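Local coordinates for agarase (Pseudoalteromonas fuliginea, PDB 6XJ9), which is an agarase, a glycoside hydrolase of family GH50 that probably cleaves agarose from marine algae, at residues Ala96-His101 and Glu200-Ser205; Ser159-Trp164 and Thr216-Lys221. All coordinates share one frame; numbering follows the deposited sequence.

Contact 1: Ala96-His101 and Glu200-Ser205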
ATOM      1  N   ALA A  96     -15.256   9.010 -13.287  1.00 26.10           N
ATOM      2  CA  ALA A  96     -14.132   9.426 -12.466  1.00 27.48           C
ATOM      3  C   ALA A  96     -14.592   9.538 -11.016  1.00 26.76           C
ATOM      4  O   ALA A  96     -15.782   9.453 -10.735  1.00 25.97           O
ATOM      5  CB  ALA A  96     -13.582  10.738 -12.971  1.00 27.17           C
ATOM      6  N   ASN A  97     -13.639   9.738 -10.102  1.00 26.38           N
ATOM      7  CA  ASN A  97     -13.977   9.882  -8.697  1.00 26.40           C
ATOM      8  C   ASN A  97     -13.133  11.012  -8.110  1.00 27.65           C
ATOM      9  O   ASN A  97     -11.966  10.816  -7.785  1.00 27.28           O
ATOM     10  CB  ASN A  97     -13.851   8.538  -7.972  1.00 25.16           C
ATOM     11  CG  ASN A  97     -13.899   8.640  -6.463  1.00 22.52           C
ATOM     12  OD1 ASN A  97     -14.198   9.696  -5.915  1.00 24.71           O
ATOM     13  ND2 ASN A  97     -13.599   7.546  -5.788  1.00 21.55           N
ATOM     14  N   PRO A  98     -13.695  12.234  -7.976  1.00 29.11           N
ATOM     15  CA  PRO A  98     -12.962  13.354  -7.388  1.00 31.06           C
ATOM     16  C   PRO A  98     -12.971  13.391  -5.859  1.00 31.04           C
ATOM     17  O   PRO A  98     -12.495  14.358  -5.275  1.00 36.20           O
ATOM     18  CB  PRO A  98     -13.695  14.579  -7.968  1.00 31.88           C
ATOM     19  CG  PRO A  98     -15.126  14.105  -8.187  1.00 32.46           C
ATOM     20  CD  PRO A  98     -15.036  12.616  -8.455  1.00 29.95           C
ATOM     21  N   GLY A  99     -13.515  12.343  -5.226  1.00 31.24           N
ATOM     22  CA  GLY A  99     -13.617  12.240  -3.777  1.00 28.86           C
ATOM     23  C   GLY A  99     -12.291  11.805  -3.161  1.00 29.60           C
ATOM     24  O   GLY A  99     -11.274  11.771  -3.851  1.00 29.58           O
ATOM     25  N   THR A 100     -12.307  11.498  -1.857  1.00 30.39           N
ATOM     26  CA  THR A 100     -11.083  11.166  -1.140  1.00 30.36           C
ATOM     27  C   THR A 100     -11.026   9.664  -0.857  1.00 28.48           C
ATOM     28  O   THR A 100      -9.985   9.144  -0.462  1.00 27.72           O
ATOM     29  CB  THR A 100     -10.901  12.039   0.114  1.00 32.86           C
ATOM     30  OG1 THR A 100     -12.038  11.902   0.969  1.00 30.02           O
ATOM     31  CG2 THR A 100     -10.655  13.500  -0.210  1.00 33.25           C
ATOM     32  N   HIS A 101     -12.155   8.977  -1.060  1.00 26.20           N
ATOM     33  CA  HIS A 101     -12.242   7.536  -0.875  1.00 25.71           C
ATOM     34  C   HIS A 101     -12.688   6.890  -2.179  1.00 23.27           C
ATOM     35  O   HIS A 101     -13.420   7.506  -2.944  1.00 23.71           O
ATOM     36  CB  HIS A 101     -13.237   7.183   0.242  1.00 27.25           C
ATOM     37  CG  HIS A 101     -12.860   7.743   1.568  1.00 29.31           C
ATOM     38  ND1 HIS A 101     -13.406   8.918   2.058  1.00 31.09           N
ATOM     39  CD2 HIS A 101     -11.984   7.307   2.495  1.00 30.09           C
ATOM     40  CE1 HIS A 101     -12.879   9.185   3.232  1.00 30.69           C
ATOM     41  NE2 HIS A 101     -12.007   8.206   3.523  1.00 31.67           N
ATOM     42  N   GLU A 200     -18.161  10.174  -3.798  1.00 25.65           N
ATOM     43  CA  GLU A 200     -18.418  11.044  -4.934  1.00 27.44           C
ATOM     44  C   GLU A 200     -18.201  10.277  -6.234  1.00 27.37           C
ATOM     45  O   GLU A 200     -17.458   9.294  -6.283  1.00 27.01           O
ATOM     46  CB  GLU A 200     -17.438  12.210  -4.949  1.00 30.05           C
ATOM     47  CG  GLU A 200     -17.741  13.291  -3.926  1.00 34.73           C
ATOM     48  CD  GLU A 200     -16.869  14.519  -4.132  1.00 36.17           C
ATOM     49  OE1 GLU A 200     -16.337  15.040  -3.137  1.00 38.06           O
ATOM     50  OE2 GLU A 200     -16.718  14.947  -5.290  1.00 37.73           O
ATOM     51  N   LEU A 201     -18.821  10.775  -7.304  1.00 24.96           N
ATOM     52  CA  LEU A 201     -18.688  10.129  -8.597  1.00 24.74           C
ATOM     53  C   LEU A 201     -18.919  11.168  -9.687  1.00 26.52           C
ATOM     54  O   LEU A 201     -19.801  12.022  -9.564  1.00 25.23           O
ATOM     55  CB  LEU A 201     -19.706   8.989  -8.674  1.00 23.61           C
ATOM     56  CG  LEU A 201     -19.609   8.073  -9.891  1.00 23.28           C
ATOM     57  CD1 LEU A 201     -18.408   7.141  -9.791  1.00 23.47           C
ATOM     58  CD2 LEU A 201     -20.889   7.276 -10.041  1.00 22.65           C
ATOM     59  N   ALA A 202     -18.093  11.085 -10.735  1.00 26.02           N
ATOM     60  CA  ALA A 202     -18.251  11.922 -11.915  1.00 27.97           C
ATOM     61  C   ALA A 202     -18.633  11.044 -13.104  1.00 26.27           C
ATOM     62  O   ALA A 202     -17.944  10.082 -13.420  1.00 24.13           O
ATOM     63  CB  ALA A 202     -16.974  12.698 -12.167  1.00 26.96           C
ATOM     64  N   ILE A 203     -19.749  11.390 -13.755  1.00 27.37           N
ATOM     65  CA  ILE A 203     -20.267  10.618 -14.870  1.00 27.87           C
ATOM     66  C   ILE A 203     -20.144  11.446 -16.151  1.00 31.21           C
ATOM     67  O   ILE A 203     -20.829  12.457 -16.309  1.00 32.47           O
ATOM     68  CB  ILE A 203     -21.717  10.199 -14.574  1.00 27.76           C
ATOM     69  CG1 ILE A 203     -21.816   9.467 -13.229  1.00 26.55           C
ATOM     70  CG2 ILE A 203     -22.297   9.387 -15.725  1.00 26.22           C
ATOM     71  CD1 ILE A 203     -23.227   9.327 -12.698  1.00 25.89           C
ATOM     72  N   LYS A 204     -19.264  10.996 -17.054  1.00 33.31           N
ATOM     73  CA  LYS A 204     -18.962  11.688 -18.300  1.00 34.47           C
ATOM     74  C   LYS A 204     -19.904  11.226 -19.411  1.00 34.88           C
ATOM     75  O   LYS A 204     -20.355  12.052 -20.202  1.00 37.86           O
ATOM     76  CB  LYS A 204     -17.501  11.471 -18.710  1.00 34.73           C
ATOM     77  CG  LYS A 204     -17.091  12.106 -20.035  1.00 37.02           C
ATOM     78  CD  LYS A 204     -15.604  12.052 -20.308  1.00 37.08           C
ATOM     79  CE  LYS A 204     -14.825  13.054 -19.484  1.00 38.64           C
ATOM     80  NZ  LYS A 204     -13.411  13.130 -19.919  1.00 41.74           N
ATOM     81  N   SER A 205     -20.184   9.916 -19.468  1.00 33.64           N
ATOM     82  CA  SER A 205     -21.045   9.345 -20.496  1.00 33.40           C
ATOM     83  C   SER A 205     -21.566   7.967 -20.100  1.00 33.71           C
ATOM     84  O   SER A 205     -20.947   7.241 -19.317  1.00 32.24           O
ATOM     85  CB  SER A 205     -20.373   9.300 -21.852  1.00 34.66           C
ATOM     86  OG  SER A 205     -19.525   8.171 -21.966  1.00 35.69           O
TER
HETATM   87  O   HOH W   1     -15.706   9.071  -3.506  1.00 26.76           O

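Contact 2: Ser159-Trp164 and Thr216-Lys221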
ATOM      1  N   SER A 159     -17.702 -15.481 -10.720  1.00 23.45           N
ATOM      2  CA  SER A 159     -17.378 -14.477 -11.720  1.00 24.22           C
ATOM      3  C   SER A 159     -16.267 -14.990 -12.635  1.00 25.00           C
ATOM      4  O   SER A 159     -15.241 -15.487 -12.164  1.00 22.92           O
ATOM      5  CB  SER A 159     -17.009 -13.178 -11.072  1.00 25.61           C
ATOM      6  OG  SER A 159     -16.718 -12.193 -12.050  1.00 30.81           O
ATOM      7  N   ASN A 160     -16.496 -14.850 -13.950  1.00 23.63           N
ATOM      8  CA  ASN A 160     -15.653 -15.395 -15.003  1.00 24.53           C
ATOM      9  C   ASN A 160     -14.525 -14.420 -15.346  1.00 23.41           C
ATOM     10  O   ASN A 160     -14.618 -13.228 -15.069  1.00 24.37           O
ATOM     11  CB  ASN A 160     -16.461 -15.595 -16.295  1.00 25.05           C
ATOM     12  CG  ASN A 160     -17.136 -16.943 -16.440  1.00 24.67           C
ATOM     13  OD1 ASN A 160     -16.830 -17.895 -15.730  1.00 26.26           O
ATOM     14  ND2 ASN A 160     -18.029 -17.049 -17.411  1.00 25.55           N
ATOM     15  N   PRO A 161     -13.440 -14.869 -16.023  1.00 23.72           N
ATOM     16  CA  PRO A 161     -12.507 -13.938 -16.664  1.00 23.85           C
ATOM     17  C   PRO A 161     -13.279 -13.101 -17.679  1.00 23.57           C
ATOM     18  O   PRO A 161     -14.327 -13.521 -18.161  1.00 24.87           O
ATOM     19  CB  PRO A 161     -11.584 -14.858 -17.485  1.00 23.32           C
ATOM     20  CG  PRO A 161     -11.666 -16.200 -16.781  1.00 23.51           C
ATOM     21  CD  PRO A 161     -13.087 -16.279 -16.266  1.00 23.35           C
ATOM     22  N   ASP A 162     -12.747 -11.922 -17.994  1.00 25.28           N
ATOM     23  CA  ASP A 162     -13.239 -11.092 -19.082  1.00 27.78           C
ATOM     24  C   ASP A 162     -13.250 -11.898 -20.380  1.00 28.68           C
ATOM     25  O   ASP A 162     -12.396 -12.760 -20.583  1.00 27.20           O
ATOM     26  CB  ASP A 162     -12.356  -9.859 -19.254  1.00 28.90           C
ATOM     27  CG  ASP A 162     -12.441  -8.881 -18.096  1.00 31.36           C
ATOM     28  OD1 ASP A 162     -13.386  -9.003 -17.292  1.00 31.58           O
ATOM     29  OD2 ASP A 162     -11.570  -7.993 -18.024  1.00 33.64           O
ATOM     30  N   THR A 163     -14.223 -11.599 -21.251  1.00 28.49           N
ATOM     31  CA  THR A 163     -14.367 -12.315 -22.511  1.00 28.56           C
ATOM     32  C   THR A 163     -13.638 -11.565 -23.620  1.00 28.27           C
ATOM     33  O   THR A 163     -13.585 -12.038 -24.745  1.00 29.65           O
ATOM     34  CB  THR A 163     -15.834 -12.588 -22.869  1.00 28.74           C
ATOM     35  OG1 THR A 163     -16.535 -11.342 -22.883  1.00 29.10           O
ATOM     36  CG2 THR A 163     -16.499 -13.559 -21.918  1.00 28.44           C
ATOM     37  N   TRP A 164     -13.088 -10.393 -23.291  1.00 28.52           N
ATOM     38  CA  TRP A 164     -12.104  -9.750 -24.143  1.00 30.05           C
ATOM     39  C   TRP A 164     -11.140  -8.960 -23.269  1.00 31.24           C
ATOM     40  O   TRP A 164     -11.508  -8.532 -22.176  1.00 32.80           O
ATOM     41  CB  TRP A 164     -12.777  -8.876 -25.216  1.00 27.67           C
ATOM     42  CG  TRP A 164     -13.498  -7.682 -24.670  1.00 28.56           C
ATOM     43  CD1 TRP A 164     -12.959  -6.462 -24.375  1.00 28.28           C
ATOM     44  CD2 TRP A 164     -14.898  -7.591 -24.341  1.00 27.66           C
ATOM     45  NE1 TRP A 164     -13.929  -5.621 -23.896  1.00 29.16           N
ATOM     46  CE2 TRP A 164     -15.126  -6.283 -23.864  1.00 27.37           C
ATOM     47  CE3 TRP A 164     -15.977  -8.479 -24.402  1.00 27.69           C
ATOM     48  CZ2 TRP A 164     -16.387  -5.846 -23.460  1.00 29.02           C
ATOM     49  CZ3 TRP A 164     -17.225  -8.046 -24.011  1.00 26.70           C
ATOM     50  CH2 TRP A 164     -17.428  -6.745 -23.549  1.00 27.72           C
ATOM     51  N   THR A 216     -12.526 -16.832 -27.259  1.00 32.11           N
ATOM     52  CA  THR A 216     -13.020 -18.185 -27.067  1.00 32.06           C
ATOM     53  C   THR A 216     -12.124 -18.948 -26.091  1.00 30.69           C
ATOM     54  O   THR A 216     -12.537 -19.964 -25.532  1.00 31.44           O
ATOM     55  CB  THR A 216     -13.157 -18.900 -28.419  1.00 33.26           C
ATOM     56  OG1 THR A 216     -11.872 -18.875 -29.040  1.00 36.04           O
ATOM     57  CG2 THR A 216     -14.134 -18.218 -29.352  1.00 35.15           C
ATOM     58  N   ALA A 217     -10.902 -18.450 -25.881  1.00 29.71           N
ATOM     59  CA  ALA A 217      -9.968 -19.104 -24.975  1.00 29.77           C
ATOM     60  C   ALA A 217     -10.003 -18.466 -23.579  1.00 29.91           C
ATOM     61  O   ALA A 217      -9.063 -18.629 -22.808  1.00 29.97           O
ATOM     62  CB  ALA A 217      -8.574 -19.077 -25.570  1.00 28.43           C
ATOM     63  N   PHE A 218     -11.100 -17.782 -23.225  1.00 28.39           N
ATOM     64  CA  PHE A 218     -11.115 -17.005 -21.990  1.00 27.17           C
ATOM     65  C   PHE A 218     -11.169 -17.896 -20.748  1.00 27.79           C
ATOM     66  O   PHE A 218     -10.841 -17.435 -19.654  1.00 28.84           O
ATOM     67  CB  PHE A 218     -12.251 -15.979 -21.966  1.00 25.30           C
ATOM     68  CG  PHE A 218     -13.610 -16.506 -21.576  1.00 24.08           C
ATOM     69  CD1 PHE A 218     -14.330 -17.332 -22.431  1.00 26.31           C
ATOM     70  CD2 PHE A 218     -14.199 -16.137 -20.377  1.00 24.74           C
ATOM     71  CE1 PHE A 218     -15.589 -17.805 -22.082  1.00 26.04           C
ATOM     72  CE2 PHE A 218     -15.461 -16.597 -20.028  1.00 24.20           C
ATOM     73  CZ  PHE A 218     -16.161 -17.424 -20.883  1.00 25.67           C
ATOM     74  N   LEU A 219     -11.622 -19.146 -20.896  1.00 27.00           N
ATOM     75  CA  LEU A 219     -11.628 -20.070 -19.770  1.00 28.13           C
ATOM     76  C   LEU A 219     -10.571 -21.155 -19.965  1.00 27.25           C
ATOM     77  O   LEU A 219     -10.584 -22.159 -19.257  1.00 30.34           O
ATOM     78  CB  LEU A 219     -13.017 -20.700 -19.621  1.00 26.16           C
ATOM     79  CG  LEU A 219     -14.128 -19.768 -19.135  1.00 27.86           C
ATOM     80  CD1 LEU A 219     -15.500 -20.404 -19.348  1.00 26.43           C
ATOM     81  CD2 LEU A 219     -13.939 -19.396 -17.667  1.00 26.01           C
ATOM     82  N   THR A 220      -9.663 -20.946 -20.922  1.00 28.33           N
ATOM     83  CA  THR A 220      -8.652 -21.936 -21.270  1.00 27.78           C
ATOM     84  C   THR A 220      -7.356 -21.587 -20.552  1.00 27.72           C
ATOM     85  O   THR A 220      -6.820 -20.490 -20.731  1.00 27.73           O
ATOM     86  CB  THR A 220      -8.448 -22.019 -22.790  1.00 28.27           C
ATOM     87  OG1 THR A 220      -9.701 -22.430 -23.330  1.00 26.83           O
ATOM     88  CG2 THR A 220      -7.373 -23.002 -23.197  1.00 30.63           C
ATOM     89  N   LYS A 221      -6.909 -22.528 -19.710  1.00 28.59           N
ATOM     90  CA  LYS A 221      -5.617 -22.491 -19.045  1.00 27.79           C
ATOM     91  C   LYS A 221      -5.439 -21.177 -18.286  1.00 26.90           C
ATOM     92  O   LYS A 221      -4.424 -20.490 -18.434  1.00 23.39           O
ATOM     93  CB  LYS A 221      -4.507 -22.820 -20.050  1.00 30.46           C
ATOM     94  CG  LYS A 221      -4.625 -24.209 -20.663  1.00 31.02           C
ATOM     95  CD  LYS A 221      -3.305 -24.801 -21.104  1.00 34.79           C
ATOM     96  CE  LYS A 221      -2.869 -24.329 -22.470  1.00 38.39           C
ATOM     97  NZ  LYS A 221      -1.488 -24.782 -22.775  1.00 43.00           N
TER

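Contact 1: Ala96-His101 and Glu200-Ser205
A96 and A202 form an antiparallel, hydrogen-bonded pair where strand 89-97 ends beside strand 199-210, in the carbohydrate-binding-module-like domain; beyond the pair, P98 and G99 pack against E200. Two backbone bonds join the alanines. The N-H of A96 reaches O of A202 at 2.9 Å, on a lone pair in the carbonyl plane, whereas the N-H of A202 reaches O of A96 at 2.8 Å from 40° out of the A96 carbonyl plane, off its lone pairs. Both methyl groups lie on the same face of the sheet, CB of A96 4.0 Å from CB of A202, and CD of P98 touches the A202 methyl as well. On that face the extended side chain of E200 crosses P98 obliquely: its CB packs against the backbone of G99 and its OE2 comes to 3.4 Å from CG of P98.

The turn is held by N97. With CG anti to the backbone N (chi1 168°), its amide reaches forward along its own chain. OD1 accepts from N of G99 at 2.8 Å, closing an Asx turn, and ND2 gives a nearly straight bond of 2.8 Å to O of H101, which lies in the amide plane. A second bond, from ND2 to O of V123, fixes the rotation of the amide. Where direct pairing of the strands stops, a water continues it: N of E200 donates to it at 2.7 Å, and OD1 of N97 and O of H101 are both placed to accept from it, though it has more acceptors in reach than protons to give.

Strand 199-210 runs on between two neighbours, strand 58-63, whose V61 pairs with L201, and strand 89-97. Y128 of strand 128-134 packs on A96 and A202, while P98 meets D167 of the second subunit.

Contact 2: Ser159-Trp164 and Thr216-Lys221
F218 fills the junction where the loop between strands 128-134 and 169-174 meets the loop leading from strand 199-210 towards helix 242-252, in the CBM-like domain, its ring packed against residues 160-163. Its CB lies 3.5 Å from O of D162. CG stands between the backbone N and the carbonyl carbon (chi1 81°), which turns the ring in along the opposing chain. CD2 meets O of P161 at 3.4 Å, near the ring plane. CE2 lies 3.7 Å from ND2 of N160, and CZ at the tip still touches the same nitrogen. The N160 amide stands steeply to the ring, 77° between the planes, and the ring's edge, near CE2, meets the flat of the amide.

Both faces are covered. T163 runs side by side with F218 and lays its CG2 over one face, 3.8 Å from the ring centroid and 16° off the normal, a CH-pi contact. Over the opposite face sits the adjacent L219, with its CG above the ring centre. The far end of L219 crosses to the other segment, CD2 packing on CD of P161 at 3.5 Å and against OD1 of N160. CG of P161 presses on the backbone O of F218, 3.2 Å away. The type I turn from A217 to T220, closed by N of T220 to O of A217, presents F218 and L219 together.

No hydrogen bond joins the two segments. N160 bonds S155 through OD1 and D139 through ND2, and OG1 of T163 bonds H138 and K134, so these polar ends are satisfied elsewhere while the flat of the amide and the T163 methyl meet the ring. The contact thus relies on apolar and CH-pi packing of a buried phenylalanine.

Contacts 1 and 2 are separate: their centres lie about 29 Å apart and their nearest atoms about 14 Å. Their segments alternate along the chain, and strands 128-134 and 199-210 run between the two regions, with side chains of strand 128-134 touching both. Contact 1 ties strands together by backbone bonds beside the second subunit, whereas contact 2 joins loops by apolar packing, and no other chain touches it. Contact 2 also lies nearer the later part of the chain: S159 bonds F679 and N731, and K221 makes a backbone hydrogen bond with N362. No ligand or catalytic residue is identified at either contact.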